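Local coordinates for uncharacterized protein (Bacteroides uniformis, PDB 4IYK) that is of unknown function but, as a two-domain all-beta protein of the DUF3823 family, may bind carbohydrate, at residues A39-H45 with T72-E78; P13-G19 with Y63-F69. All blocks are in the same frame, centred on the assembly; numbering follows the deposited sequence.

Interaction 1. Residues A39-H45 with T72-E78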
loop_
_atom_site.group_PDB
_atom_site.type_symbol
_atom_site.label_atom_id
_atom_site.label_comp_id
_atom_site.label_asym_id
_atom_site.label_seq_id
_atom_site.Cartn_x
_atom_site.Cartn_y
_atom_site.Cartn_z
ATOM N N ALA A 39 8.065 -3.613 4.212
ATOM C CA ALA A 39 9.158 -4.562 4.062
ATOM C C ALA A 39 9.249 -5.462 5.285
ATOM O O ALA A 39 8.874 -5.054 6.378
ATOM C CB ALA A 39 10.488 -3.814 3.863
ATOM N N ILE A 40 9.739 -6.679 5.085
ATOM C CA ILE A 40 9.979 -7.648 6.135
ATOM C C ILE A 40 11.471 -7.590 6.480
ATOM O O ILE A 40 12.286 -7.990 5.650
ATOM C CB ILE A 40 9.536 -9.090 5.713
ATOM C CG1 ILE A 40 8.067 -9.143 5.233
ATOM C CG2 ILE A 40 9.824 -10.093 6.850
ATOM C CD1 ILE A 40 7.700 -10.442 4.589
ATOM N N LYS A 41 11.831 -7.082 7.676
ATOM C CA LYS A 41 13.234 -7.050 8.102
ATOM C C LYS A 41 13.477 -8.265 8.988
ATOM O O LYS A 41 12.727 -8.495 9.936
ATOM C CB LYS A 41 13.618 -5.732 8.817
ATOM C CG LYS A 41 13.635 -4.525 7.891
ATOM C CD LYS A 41 14.068 -3.242 8.588
ATOM C CE LYS A 41 14.012 -2.074 7.629
ATOM N NZ LYS A 41 14.860 -0.934 8.071
ATOM N N VAL A 42 14.467 -9.083 8.641
ATOM C CA VAL A 42 14.744 -10.293 9.411
ATOM C C VAL A 42 16.187 -10.286 9.912
ATOM O O VAL A 42 17.067 -9.669 9.306
ATOM C CB VAL A 42 14.414 -11.616 8.650
ATOM C CG1 VAL A 42 12.940 -11.685 8.244
ATOM C CG2 VAL A 42 15.312 -11.805 7.432
ATOM N N ARG A 43 16.403 -10.983 11.020
ATOM C CA ARG A 43 17.705 -11.175 11.637
ATOM C C ARG A 43 17.819 -12.630 12.058
ATOM O O ARG A 43 17.048 -13.086 12.907
ATOM C CB ARG A 43 17.900 -10.218 12.827
ATOM C CG ARG A 43 19.290 -10.295 13.473
ATOM C CD ARG A 43 19.462 -9.283 14.596
ATOM N NE ARG A 43 19.496 -7.902 14.103
ATOM C CZ ARG A 43 19.514 -6.825 14.883
ATOM N NH1 ARG A 43 19.500 -6.950 16.206
ATOM N NH2 ARG A 43 19.546 -5.612 14.345
ATOM N N GLU A 44 18.768 -13.363 11.442
ATOM C CA GLU A 44 19.059 -14.761 11.772
ATOM C C GLU A 44 19.684 -14.818 13.167
ATOM O O GLU A 44 20.518 -13.966 13.501
ATOM C CB GLU A 44 19.992 -15.405 10.715
ATOM C CG GLU A 44 20.096 -16.927 10.805
ATOM C CD GLU A 44 21.089 -17.631 9.893
ATOM O OE1 GLU A 44 21.334 -17.137 8.767
ATOM O OE2 GLU A 44 21.596 -18.704 10.293
ATOM N N HIS A 45 19.263 -15.796 13.984
ATOM C CA HIS A 45 19.788 -15.990 15.338
ATOM C C HIS A 45 21.275 -16.381 15.286
ATOM O O HIS A 45 21.720 -16.970 14.294
ATOM C CB HIS A 45 18.962 -17.045 16.095
ATOM C CG HIS A 45 17.666 -16.532 16.650
ATOM N ND1 HIS A 45 16.974 -17.234 17.622
ATOM C CD2 HIS A 45 16.976 -15.405 16.354
ATOM C CE1 HIS A 45 15.891 -16.519 17.881
ATOM N NE2 HIS A 45 15.852 -15.409 17.146
ATOM N N THR A 72 16.252 -19.978 12.507
ATOM C CA THR A 72 15.336 -19.264 13.404
ATOM C C THR A 72 15.685 -17.773 13.305
ATOM O O THR A 72 16.863 -17.412 13.333
ATOM C CB THR A 72 15.416 -19.824 14.824
ATOM O OG1 THR A 72 15.090 -21.211 14.763
ATOM C CG2 THR A 72 14.463 -19.121 15.784
ATOM N N TYR A 73 14.661 -16.919 13.159
ATOM C CA TYR A 73 14.836 -15.481 12.961
ATOM C C TYR A 73 14.041 -14.608 13.925
ATOM O O TYR A 73 13.064 -15.042 14.524
ATOM C CB TYR A 73 14.357 -15.108 11.529
ATOM C CG TYR A 73 15.125 -15.742 10.392
ATOM C CD1 TYR A 73 14.801 -17.014 9.929
ATOM C CD2 TYR A 73 16.127 -15.044 9.730
ATOM C CE1 TYR A 73 15.499 -17.600 8.872
ATOM C CE2 TYR A 73 16.830 -15.615 8.668
ATOM C CZ TYR A 73 16.510 -16.894 8.239
ATOM O OH TYR A 73 17.206 -17.465 7.200
ATOM N N ASP A 74 14.417 -13.337 13.971
ATOM C CA ASP A 74 13.668 -12.258 14.587
ATOM C C ASP A 74 13.149 -11.418 13.440
ATOM O O ASP A 74 13.955 -10.986 12.614
ATOM C CB ASP A 74 14.532 -11.433 15.541
ATOM C CG ASP A 74 14.977 -12.200 16.767
ATOM O OD1 ASP A 74 14.144 -12.955 17.332
ATOM O OD2 ASP A 74 16.158 -12.059 17.153
ATOM N N VAL A 75 11.827 -11.229 13.340
ATOM C CA VAL A 75 11.213 -10.447 12.243
ATOM C C VAL A 75 10.834 -9.080 12.798
ATOM O O VAL A 75 10.359 -8.987 13.927
ATOM C CB VAL A 75 10.007 -11.177 11.578
ATOM C CG1 VAL A 75 9.345 -10.323 10.497
ATOM C CG2 VAL A 75 10.415 -12.526 11.007
ATOM N N ARG A 76 11.038 -8.029 12.007
ATOM C CA ARG A 76 10.746 -6.664 12.412
ATOM C C ARG A 76 10.028 -5.884 11.307
ATOM O O ARG A 76 10.473 -5.885 10.157
ATOM C CB ARG A 76 12.069 -5.977 12.770
ATOM C CG ARG A 76 11.949 -4.614 13.403
ATOM C CD ARG A 76 13.324 -4.081 13.753
ATOM N NE ARG A 76 13.894 -4.744 14.930
ATOM C CZ ARG A 76 13.726 -4.322 16.180
ATOM N NH1 ARG A 76 12.995 -3.242 16.430
ATOM N NH2 ARG A 76 14.290 -4.977 17.191
ATOM N N PHE A 77 8.950 -5.175 11.671
ATOM C CA PHE A 77 8.221 -4.274 10.777
ATOM C C PHE A 77 8.356 -2.865 11.286
ATOM O O PHE A 77 8.072 -2.610 12.459
ATOM C CB PHE A 77 6.747 -4.647 10.669
ATOM C CG PHE A 77 6.509 -5.962 9.987
ATOM C CD1 PHE A 77 6.531 -6.058 8.594
ATOM C CD2 PHE A 77 6.282 -7.112 10.727
ATOM C CE1 PHE A 77 6.316 -7.279 7.961
ATOM C CE2 PHE A 77 6.069 -8.334 10.088
ATOM C CZ PHE A 77 6.086 -8.410 8.713
ATOM N N GLU A 78 8.833 -1.959 10.430
ATOM C CA GLU A 78 9.006 -0.543 10.744
ATOM C C GLU A 78 8.881 0.309 9.485
ATOM O O GLU A 78 9.100 -0.194 8.384
ATOM C CB GLU A 78 10.351 -0.275 11.434
ATOM C CG GLU A 78 11.586 -0.787 10.699
ATOM C CD GLU A 78 12.916 -0.553 11.397
ATOM O OE1 GLU A 78 12.939 -0.418 12.643
ATOM O OE2 GLU A 78 13.948 -0.539 10.690
HETATM O O HOH W 1 7.324 -2.060 6.917
HETATM O O HOH W 2 10.194 -3.375 7.962
#
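His45 and Asp74 meet because each turns its side chain back beside its own backbone N, with chi1 at -79° for the histidine and -67° for the aspartate. NE2 of His45 then donates to OD1 of Asp74 over 3.0 Å. The oxygen lies close to the imidazole plane, but the donor reaches it from above the carboxylate plane; the ring and carboxylate planes are 50° apart. Thr72 holds the imidazole from one face: its CG2 makes a CH-pi contact 3.9 Å from the centroid of the His45 ring. At the other end of the two segments, the extended Lys41 chain crosses Glu78 at about a right angle. NZ of Lys41 forms a salt bridge to OE2 of Glu78 at 2.8 Å, on the lone pair that faces away from the other oxygen. Between these ends, strands 40-44 and 72-77 run antiparallel in the four-stranded sheet of the N-terminal domain, which belongs to the transthyretin clan. Lys41 with Arg76 and Arg43 with Asp74 are hydrogen-bonded pairs, and N of Asp74 reaches O of Arg43 at 2.8 Å. His45 N adds a bond to Thr72 O. The guanidinium groups of Arg43 and Arg76 find their partners elsewhere, in Asp52 and Glu86. The face bearing Val42, Val75 and Tyr73 is mostly apolar. CG1 of Val42 lies alongside CG2 of Val75 at 3.8 Å. The Tyr73 ring meets Val42 and Glu44 obliquely, its CE2 3.8 Å from CB of Glu44, and its hydroxyl bonds Phe69 O. Ile40 places CG1 3.7 Å from CE1 of Phe77, and Phe101 packs edge-to-face with that ring. Beside Ala39 and Glu78, one water accepts from Glu78 N and donates to Ala39 O at 2.7 Å.

Interaction 2. Residues P13-G19 with Y63-F69. With EDO (1,2-ethanediol), chain H.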
loop_
_atom_site.group_PDB
_atom_site.type_symbol
_atom_site.label_atom_id
_atom_site.label_comp_id
_atom_site.label_asym_id
_atom_site.label_seq_id
_atom_site.Cartn_x
_atom_site.Cartn_y
_atom_site.Cartn_z
ATOM N N PRO A 13 20.838 -21.938 -0.536
ATOM C CA PRO A 13 19.542 -21.907 0.178
ATOM C C PRO A 13 18.788 -23.241 0.098
ATOM O O PRO A 13 18.755 -23.890 -0.954
ATOM C CB PRO A 13 18.765 -20.790 -0.527
ATOM C CG PRO A 13 19.765 -20.075 -1.372
ATOM C CD PRO A 13 20.804 -21.073 -1.730
ATOM N N ASP A 14 18.200 -23.645 1.229
ATOM C CA ASP A 14 17.463 -24.900 1.388
ATOM C C ASP A 14 15.970 -24.659 1.710
ATOM O O ASP A 14 15.255 -25.607 2.051
ATOM C CB ASP A 14 18.122 -25.756 2.503
ATOM C CG ASP A 14 18.271 -25.086 3.872
ATOM O OD1 ASP A 14 17.948 -23.878 3.990
ATOM O OD2 ASP A 14 18.748 -25.761 4.816
ATOM N N ALA A 15 15.497 -23.404 1.595
ATOM C CA ALA A 15 14.112 -23.112 1.923
ATOM C C ALA A 15 13.495 -22.005 1.059
ATOM O O ALA A 15 14.192 -21.256 0.359
ATOM C CB ALA A 15 13.992 -22.745 3.399
ATOM N N SER A 16 12.165 -21.932 1.104
ATOM C CA SER A 16 11.371 -20.915 0.405
ATOM C C SER A 16 10.262 -20.485 1.345
ATOM O O SER A 16 9.918 -21.244 2.246
ATOM C CB SER A 16 10.824 -21.440 -0.923
ATOM O OG SER A 16 10.123 -22.663 -0.746
ATOM N N ILE A 17 9.774 -19.250 1.204
ATOM C CA ILE A 17 8.716 -18.738 2.073
ATOM C C ILE A 17 7.823 -17.785 1.273
ATOM O O ILE A 17 8.288 -17.040 0.412
ATOM C CB ILE A 17 9.272 -18.088 3.380
ATOM C CG1 ILE A 17 8.128 -17.772 4.375
ATOM C CG2 ILE A 17 10.179 -16.839 3.095
ATOM C CD1 ILE A 17 8.545 -17.851 5.886
ATOM N N HIS A 18 6.532 -17.855 1.528
ATOM C CA HIS A 18 5.550 -16.988 0.873
ATOM C C HIS A 18 4.431 -16.752 1.884
ATOM O O HIS A 18 4.352 -17.461 2.887
ATOM C CB HIS A 18 5.030 -17.598 -0.448
ATOM C CG HIS A 18 4.392 -18.935 -0.245
ATOM N ND1 HIS A 18 3.021 -19.061 -0.047
ATOM C CD2 HIS A 18 4.971 -20.152 -0.094
ATOM C CE1 HIS A 18 2.813 -20.352 0.177
ATOM N NE2 HIS A 18 3.956 -21.046 0.169
ATOM N N GLY A 19 3.598 -15.767 1.620
ATOM C CA GLY A 19 2.504 -15.409 2.507
ATOM C C GLY A 19 1.920 -14.062 2.171
ATOM O O GLY A 19 2.181 -13.511 1.099
ATOM N N TYR A 63 3.848 -11.822 -0.549
ATOM C CA TYR A 63 5.304 -11.889 -0.645
ATOM C C TYR A 63 5.732 -13.323 -0.990
ATOM O O TYR A 63 5.008 -14.262 -0.676
ATOM C CB TYR A 63 5.989 -11.364 0.649
ATOM C CG TYR A 63 5.904 -12.299 1.834
ATOM C CD1 TYR A 63 6.902 -13.242 2.078
ATOM C CD2 TYR A 63 4.857 -12.205 2.751
ATOM C CE1 TYR A 63 6.823 -14.115 3.161
ATOM C CE2 TYR A 63 4.775 -13.069 3.847
ATOM C CZ TYR A 63 5.742 -14.045 4.024
ATOM O OH TYR A 63 5.676 -14.908 5.084
ATOM N N ARG A 64 6.916 -13.473 -1.636
ATOM C CA ARG A 64 7.485 -14.757 -2.044
ATOM C C ARG A 64 9.005 -14.676 -2.110
ATOM O O ARG A 64 9.546 -13.755 -2.709
ATOM C CB ARG A 64 6.917 -15.175 -3.404
ATOM C CG ARG A 64 7.269 -16.605 -3.755
ATOM C CD ARG A 64 6.898 -16.918 -5.188
ATOM N NE ARG A 64 7.292 -18.281 -5.537
ATOM C CZ ARG A 64 6.943 -18.896 -6.661
ATOM N NH1 ARG A 64 6.171 -18.279 -7.554
ATOM N NH2 ARG A 64 7.367 -20.129 -6.906
ATOM N N ASN A 65 9.690 -15.647 -1.491
ATOM C CA ASN A 65 11.148 -15.705 -1.472
ATOM C C ASN A 65 11.594 -17.144 -1.630
ATOM O O ASN A 65 11.340 -17.946 -0.749
ATOM C CB ASN A 65 11.710 -15.089 -0.170
ATOM C CG ASN A 65 13.194 -14.744 -0.227
ATOM O OD1 ASN A 65 13.981 -15.325 -0.980
ATOM N ND2 ASN A 65 13.617 -13.789 0.587
ATOM N N ASN A 66 12.243 -17.478 -2.757
ATOM C CA ASN A 66 12.722 -18.848 -2.990
ATOM C C ASN A 66 14.202 -19.015 -2.666
ATOM O O ASN A 66 14.782 -20.047 -3.002
ATOM C CB ASN A 66 12.439 -19.289 -4.429
ATOM C CG ASN A 66 11.021 -19.772 -4.580
ATOM O OD1 ASN A 66 10.113 -18.980 -4.767
ATOM N ND2 ASN A 66 10.788 -21.070 -4.382
HETATM N N MSE A 67 14.801 -18.036 -1.971
HETATM C CA MSE A 67 16.209 -18.090 -1.605
HETATM C C MSE A 67 16.417 -17.798 -0.108
HETATM O O MSE A 67 17.131 -16.856 0.241
HETATM C CB MSE A 67 16.978 -17.086 -2.462
HETATM C CG MSE A 67 17.957 -17.724 -3.428
HETATM SE SE MSE A 67 18.275 -16.623 -5.015
HETATM C CE MSE A 67 18.469 -14.826 -4.220
ATOM N N VAL A 68 15.812 -18.593 0.779
ATOM C CA VAL A 68 16.001 -18.368 2.221
ATOM C C VAL A 68 16.656 -19.595 2.879
ATOM O O VAL A 68 16.552 -20.719 2.381
ATOM C CB VAL A 68 14.722 -17.914 2.988
ATOM C CG1 VAL A 68 14.243 -16.553 2.503
ATOM C CG2 VAL A 68 13.594 -18.937 2.894
ATOM N N PHE A 69 17.366 -19.355 3.986
ATOM C CA PHE A 69 18.056 -20.406 4.723
ATOM C C PHE A 69 17.202 -20.894 5.874
ATOM O O PHE A 69 16.616 -20.080 6.600
ATOM C CB PHE A 69 19.429 -19.917 5.232
ATOM C CG PHE A 69 20.482 -19.867 4.150
ATOM C CD1 PHE A 69 20.554 -18.787 3.272
ATOM C CD2 PHE A 69 21.390 -20.906 3.993
ATOM C CE1 PHE A 69 21.515 -18.750 2.257
ATOM C CE2 PHE A 69 22.361 -20.864 2.985
ATOM C CZ PHE A 69 22.415 -19.786 2.121
HETATM C C1 EDO H . 7.190 -21.260 -2.909
HETATM O O1 EDO H . 7.294 -19.921 -3.356
HETATM C C2 EDO H . 6.914 -22.214 -4.092
HETATM O O2 EDO H . 8.040 -22.256 -4.950
#
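Gly19 lies against the Tyr63 ring, and this is the tight part of the contact. Tyr63 holds CG between its backbone N and carbonyl carbon (chi1 74°), which folds the ring back across the neighbouring strand. N of Gly19 sits over the ring centre, 3.6 Å above its plane, and the lack of a CB on Gly19 lets CE2 of Tyr63 lie 3.5 Å from Gly19 CA. CG1 of Ile17 meets the ring at its edge, 3.8 Å from OH of Tyr63, and that hydroxyl bonds Tyr99 O. Replacing Tyr63 by an alanine is likely to open a gap over Gly19 and beside Ile17, and leave Tyr99 O without this mate. Ile17 also sets CG2 4.0 Å from CG2 of Val68, and Val68 touches CB of Ala15. The pairing of strands 15-19 and 63-65 is antiparallel, but a beta bulge shifts the register between Ala15 and Ile17. The chain turns a corner at Asn66, where OD1 of Asn65 accepts from N of Met67 (selenomethionine) at 3.0 Å, an Asx turn. The other side is looser and polar. Here Arg64 and Asn66 hold a 1,2-ethanediol, probably from the crystallisation liquor. ND2 of Asn66 and NH2 of Arg64 each donate to its O2 at 3.0 Å; the bonds at its O1 are weak. Ser16 and His18 on this side both turn to Asp96. Pro13, also exposed, sets its CA over the Phe69 ring face, 4.1 Å from the centroid, a CH-pi contact. Polar groups that hold a small diol are consistent with a surface able to take polyol hydroxyls, but mark no sugar site.

In the fold
From the N terminus, the chain enters interaction 2 with 13-19, the start of strand 15-23. It then reaches strand 40-44, the first half of interaction 1. Segment 63-69 returns to pair with 13-19 and closes a loop of 43 residues. Strand 67-77 runs on into 72-78, which pairs with 39-45 across 26 residues. The segments alternate, so the two loops cross. Interaction 2 joins two strands of the three-stranded mixed sheet and turns the corner into strand 67-77. Interaction 1 pairs that strand within the four-stranded sheet. Their centres lie about 14 Å apart, and CD1 of Ile40 packs on CG of Tyr63 at 3.8 Å, joining the two contacts directly.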